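PT26-6P (Thermococcus sp., PDB 2WB7) is of unknown function but is encoded by a mobile extrachromosomal element of Euryarchaea and combines immunoglobulin-like domains with a helical domain. Local coordinates at residues Leu422-Leu433 with Ala448-Ile459. Residues are numbered along the deposited sequence; the frame is centred on the assembly and turned at random.
Sequences LQEKIDEAEQLL and AQGAIDEYKAAI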
# COMPACT_ATOMS: atom_id res chain seq x y z
N LEU A 422 -28.29 -22.74 -17.81
CA LEU A 422 -28.38 -21.67 -16.82
C LEU A 422 -29.35 -22.02 -15.69
O LEU A 422 -29.09 -21.73 -14.51
CB LEU A 422 -28.78 -20.35 -17.47
CG LEU A 422 -27.70 -19.81 -18.41
CD1 LEU A 422 -28.21 -18.63 -19.21
CD2 LEU A 422 -26.44 -19.45 -17.65
N GLN A 423 -30.47 -22.63 -16.05
CA GLN A 423 -31.39 -23.12 -15.05
C GLN A 423 -30.64 -24.03 -14.08
O GLN A 423 -30.87 -24.01 -12.87
CB GLN A 423 -32.54 -23.87 -15.71
CG GLN A 423 -33.79 -23.02 -15.90
CD GLN A 423 -34.67 -23.49 -17.06
OE1 GLN A 423 -34.35 -24.47 -17.76
NE2 GLN A 423 -35.78 -22.78 -17.28
N GLU A 424 -29.72 -24.82 -14.62
CA GLU A 424 -28.95 -25.71 -13.78
C GLU A 424 -28.03 -24.93 -12.86
O GLU A 424 -27.98 -25.20 -11.67
CB GLU A 424 -28.16 -26.71 -14.62
CG GLU A 424 -27.07 -27.44 -13.84
CD GLU A 424 -27.61 -28.26 -12.65
OE1 GLU A 424 -26.80 -29.00 -12.05
OE2 GLU A 424 -28.82 -28.16 -12.32
N LYS A 425 -27.30 -23.96 -13.40
CA LYS A 425 -26.46 -23.09 -12.57
C LYS A 425 -27.28 -22.39 -11.48
O LYS A 425 -26.79 -22.16 -10.38
CB LYS A 425 -25.70 -22.08 -13.44
CG LYS A 425 -24.49 -22.69 -14.14
CD LYS A 425 -24.06 -21.91 -15.36
CE LYS A 425 -23.11 -20.77 -15.03
NZ LYS A 425 -21.71 -21.22 -15.01
N ILE A 426 -28.52 -22.04 -11.80
CA ILE A 426 -29.42 -21.47 -10.82
C ILE A 426 -29.73 -22.45 -9.70
O ILE A 426 -29.71 -22.08 -8.53
CB ILE A 426 -30.72 -21.00 -11.47
CG1 ILE A 426 -30.47 -19.72 -12.26
CG2 ILE A 426 -31.77 -20.73 -10.43
CD1 ILE A 426 -31.70 -19.16 -12.93
N ASP A 427 -30.01 -23.70 -10.07
CA ASP A 427 -30.26 -24.73 -9.07
C ASP A 427 -29.15 -24.80 -8.03
O ASP A 427 -29.41 -25.10 -6.87
CB ASP A 427 -30.42 -26.11 -9.71
CG ASP A 427 -31.73 -26.25 -10.48
OD1 ASP A 427 -32.64 -25.41 -10.26
OD2 ASP A 427 -31.85 -27.20 -11.30
N GLU A 428 -27.91 -24.55 -8.44
CA GLU A 428 -26.78 -24.69 -7.53
C GLU A 428 -26.57 -23.44 -6.73
O GLU A 428 -26.11 -23.49 -5.59
CB GLU A 428 -25.51 -25.04 -8.30
CG GLU A 428 -25.59 -26.43 -8.91
CD GLU A 428 -24.40 -26.74 -9.81
OE1 GLU A 428 -24.61 -27.37 -10.88
OE2 GLU A 428 -23.27 -26.34 -9.44
N ALA A 429 -26.92 -22.30 -7.32
CA ALA A 429 -26.92 -21.05 -6.60
C ALA A 429 -27.92 -21.17 -5.47
O ALA A 429 -27.71 -20.63 -4.38
CB ALA A 429 -27.28 -19.90 -7.53
N GLU A 430 -29.01 -21.89 -5.73
CA GLU A 430 -30.09 -22.10 -4.76
C GLU A 430 -29.58 -22.93 -3.60
O GLU A 430 -30.08 -22.82 -2.49
CB GLU A 430 -31.29 -22.79 -5.39
CG GLU A 430 -32.03 -21.99 -6.46
CD GLU A 430 -32.97 -20.93 -5.90
OE1 GLU A 430 -32.82 -20.54 -4.71
OE2 GLU A 430 -33.85 -20.45 -6.64
N GLN A 431 -28.59 -23.78 -3.85
CA GLN A 431 -28.03 -24.61 -2.80
C GLN A 431 -27.14 -23.79 -1.90
O GLN A 431 -27.08 -24.01 -0.69
CB GLN A 431 -27.27 -25.78 -3.40
CG GLN A 431 -28.19 -26.93 -3.79
CD GLN A 431 -27.51 -28.00 -4.64
OE1 GLN A 431 -28.13 -29.01 -4.99
NE2 GLN A 431 -26.24 -27.78 -4.99
N LEU A 432 -26.44 -22.84 -2.50
CA LEU A 432 -25.61 -21.94 -1.74
C LEU A 432 -26.48 -21.04 -0.89
O LEU A 432 -26.15 -20.78 0.26
CB LEU A 432 -24.78 -21.08 -2.67
CG LEU A 432 -23.58 -21.76 -3.31
CD1 LEU A 432 -22.89 -20.72 -4.18
CD2 LEU A 432 -22.62 -22.34 -2.28
N LEU A 433 -27.57 -20.54 -1.47
CA LEU A 433 -28.48 -19.69 -0.73
C LEU A 433 -28.95 -20.45 0.50
O LEU A 433 -29.15 -19.88 1.56
CB LEU A 433 -29.69 -19.32 -1.57
CG LEU A 433 -30.64 -18.31 -0.93
CD1 LEU A 433 -29.88 -17.14 -0.36
CD2 LEU A 433 -31.67 -17.82 -1.94
N ALA A 448 -25.22 -15.26 -2.95
CA ALA A 448 -25.94 -16.36 -3.57
C ALA A 448 -27.24 -15.88 -4.22
O ALA A 448 -27.58 -16.29 -5.33
CB ALA A 448 -26.18 -17.49 -2.56
N GLN A 449 -27.95 -14.97 -3.57
CA GLN A 449 -29.14 -14.43 -4.21
C GLN A 449 -28.74 -13.61 -5.44
O GLN A 449 -29.42 -13.67 -6.48
CB GLN A 449 -29.95 -13.57 -3.23
CG GLN A 449 -31.32 -13.13 -3.77
CD GLN A 449 -32.19 -14.30 -4.23
OE1 GLN A 449 -32.39 -15.27 -3.49
NE2 GLN A 449 -32.70 -14.21 -5.45
N GLY A 450 -27.64 -12.86 -5.33
CA GLY A 450 -27.15 -12.07 -6.45
C GLY A 450 -26.89 -12.97 -7.64
O GLY A 450 -27.25 -12.65 -8.77
N ALA A 451 -26.26 -14.12 -7.39
CA ALA A 451 -26.00 -15.06 -8.46
C ALA A 451 -27.31 -15.44 -9.11
O ALA A 451 -27.45 -15.42 -10.33
CB ALA A 451 -25.30 -16.29 -7.92
N ILE A 452 -28.29 -15.80 -8.29
CA ILE A 452 -29.58 -16.24 -8.81
C ILE A 452 -30.22 -15.17 -9.68
O ILE A 452 -30.73 -15.46 -10.75
CB ILE A 452 -30.54 -16.69 -7.69
CG1 ILE A 452 -29.95 -17.88 -6.93
CG2 ILE A 452 -31.90 -17.04 -8.27
CD1 ILE A 452 -30.80 -18.36 -5.79
N ASP A 453 -30.16 -13.91 -9.25
CA ASP A 453 -30.69 -12.82 -10.06
C ASP A 453 -29.90 -12.58 -11.36
O ASP A 453 -30.48 -12.13 -12.37
CB ASP A 453 -30.77 -11.52 -9.25
CG ASP A 453 -31.58 -11.66 -7.97
OD1 ASP A 453 -32.50 -12.50 -7.89
OD2 ASP A 453 -31.30 -10.89 -7.02
N GLU A 454 -28.60 -12.85 -11.35
CA GLU A 454 -27.82 -12.62 -12.56
C GLU A 454 -28.14 -13.65 -13.63
O GLU A 454 -28.41 -13.29 -14.79
CB GLU A 454 -26.32 -12.58 -12.25
CG GLU A 454 -25.90 -11.32 -11.53
CD GLU A 454 -26.31 -10.04 -12.28
OE1 GLU A 454 -25.98 -9.86 -13.47
OE2 GLU A 454 -26.96 -9.18 -11.65
N TYR A 455 -28.12 -14.92 -13.22
CA TYR A 455 -28.43 -16.02 -14.12
C TYR A 455 -29.81 -15.83 -14.70
O TYR A 455 -30.01 -15.98 -15.89
CB TYR A 455 -28.33 -17.36 -13.40
CG TYR A 455 -26.91 -17.75 -13.02
CD1 TYR A 455 -26.64 -18.37 -11.80
CD2 TYR A 455 -25.85 -17.50 -13.87
CE1 TYR A 455 -25.35 -18.75 -11.45
CE2 TYR A 455 -24.55 -17.87 -13.53
CZ TYR A 455 -24.31 -18.49 -12.32
OH TYR A 455 -23.02 -18.85 -11.99
N LYS A 456 -30.77 -15.48 -13.84
CA LYS A 456 -32.15 -15.16 -14.26
C LYS A 456 -32.17 -14.08 -15.33
O LYS A 456 -32.93 -14.16 -16.30
CB LYS A 456 -33.01 -14.68 -13.08
CG LYS A 456 -33.64 -15.76 -12.18
CD LYS A 456 -34.98 -15.21 -11.67
CE LYS A 456 -35.23 -15.44 -10.18
NZ LYS A 456 -36.37 -16.40 -9.93
N ALA A 457 -31.34 -13.05 -15.17
CA ALA A 457 -31.31 -11.99 -16.18
C ALA A 457 -30.77 -12.52 -17.51
O ALA A 457 -31.21 -12.11 -18.59
CB ALA A 457 -30.45 -10.83 -15.72
N ALA A 458 -29.80 -13.42 -17.42
CA ALA A 458 -29.20 -13.98 -18.61
C ALA A 458 -30.21 -14.85 -19.33
O ALA A 458 -30.35 -14.75 -20.55
CB ALA A 458 -27.99 -14.79 -18.24
N ILE A 459 -30.92 -15.69 -18.59
CA ILE A 459 -31.97 -16.49 -19.18
C ILE A 459 -32.97 -15.61 -19.92
O ILE A 459 -33.47 -15.98 -20.96
CB ILE A 459 -32.70 -17.37 -18.17
CG1 ILE A 459 -31.78 -18.50 -17.68
CG2 ILE A 459 -33.96 -17.96 -18.83
CD1 ILE A 459 -32.47 -19.53 -16.80
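Tyr455 lays its ring beneath Lys425, whose CB stands over one face, 4.0 Å from the ring centroid and 16° off the normal, a CH-pi contact. The CB of Tyr455 points toward helix 408-438, and with CG beside the backbone N (chi1 -69°) the ring lies against Lys425. The lysine chain crosses it at about a right angle; its bend at chi3 brings CE within 3.6 Å of Tyr455 CE2, and chi4 directs NZ. Beyond the ring, Asp489 of helix 471-499 accepts a hydrogen bond from Tyr455 OH and forms a salt bridge with Lys425 NZ, which also pairs with Glu485 and hydrogen-bonds to the backbone carbonyls of Thr387 and Tyr388. A leucine at Tyr455 would probably leave Lys425 CB without its aromatic floor and Asp489 without the hydroxyl. This pairing illustrates the antiparallel helical hairpin, here helices 408-438 and 442-465 of the helical domain, with segment axes 8.5 Å apart at 163°. Knobs-into-holes packing works in both directions. Ile426 enters the hole formed by Ile452, Tyr455, Lys456 and Ile459, its CG1 3.4 Å from Tyr455 CB. Ile452 sits among Ile426, Ala429, Glu430 and Leu433; its CG1 lies 3.4 Å from Ala429 CB, while its CD1 meets the carboxylate end of Glu430. At one end, Ile459 CG1 meets Leu422 CB at 3.5 Å; at the other, small Ala448 probably allows the close backbone approach, its CB 3.5 Å from Leu433 N.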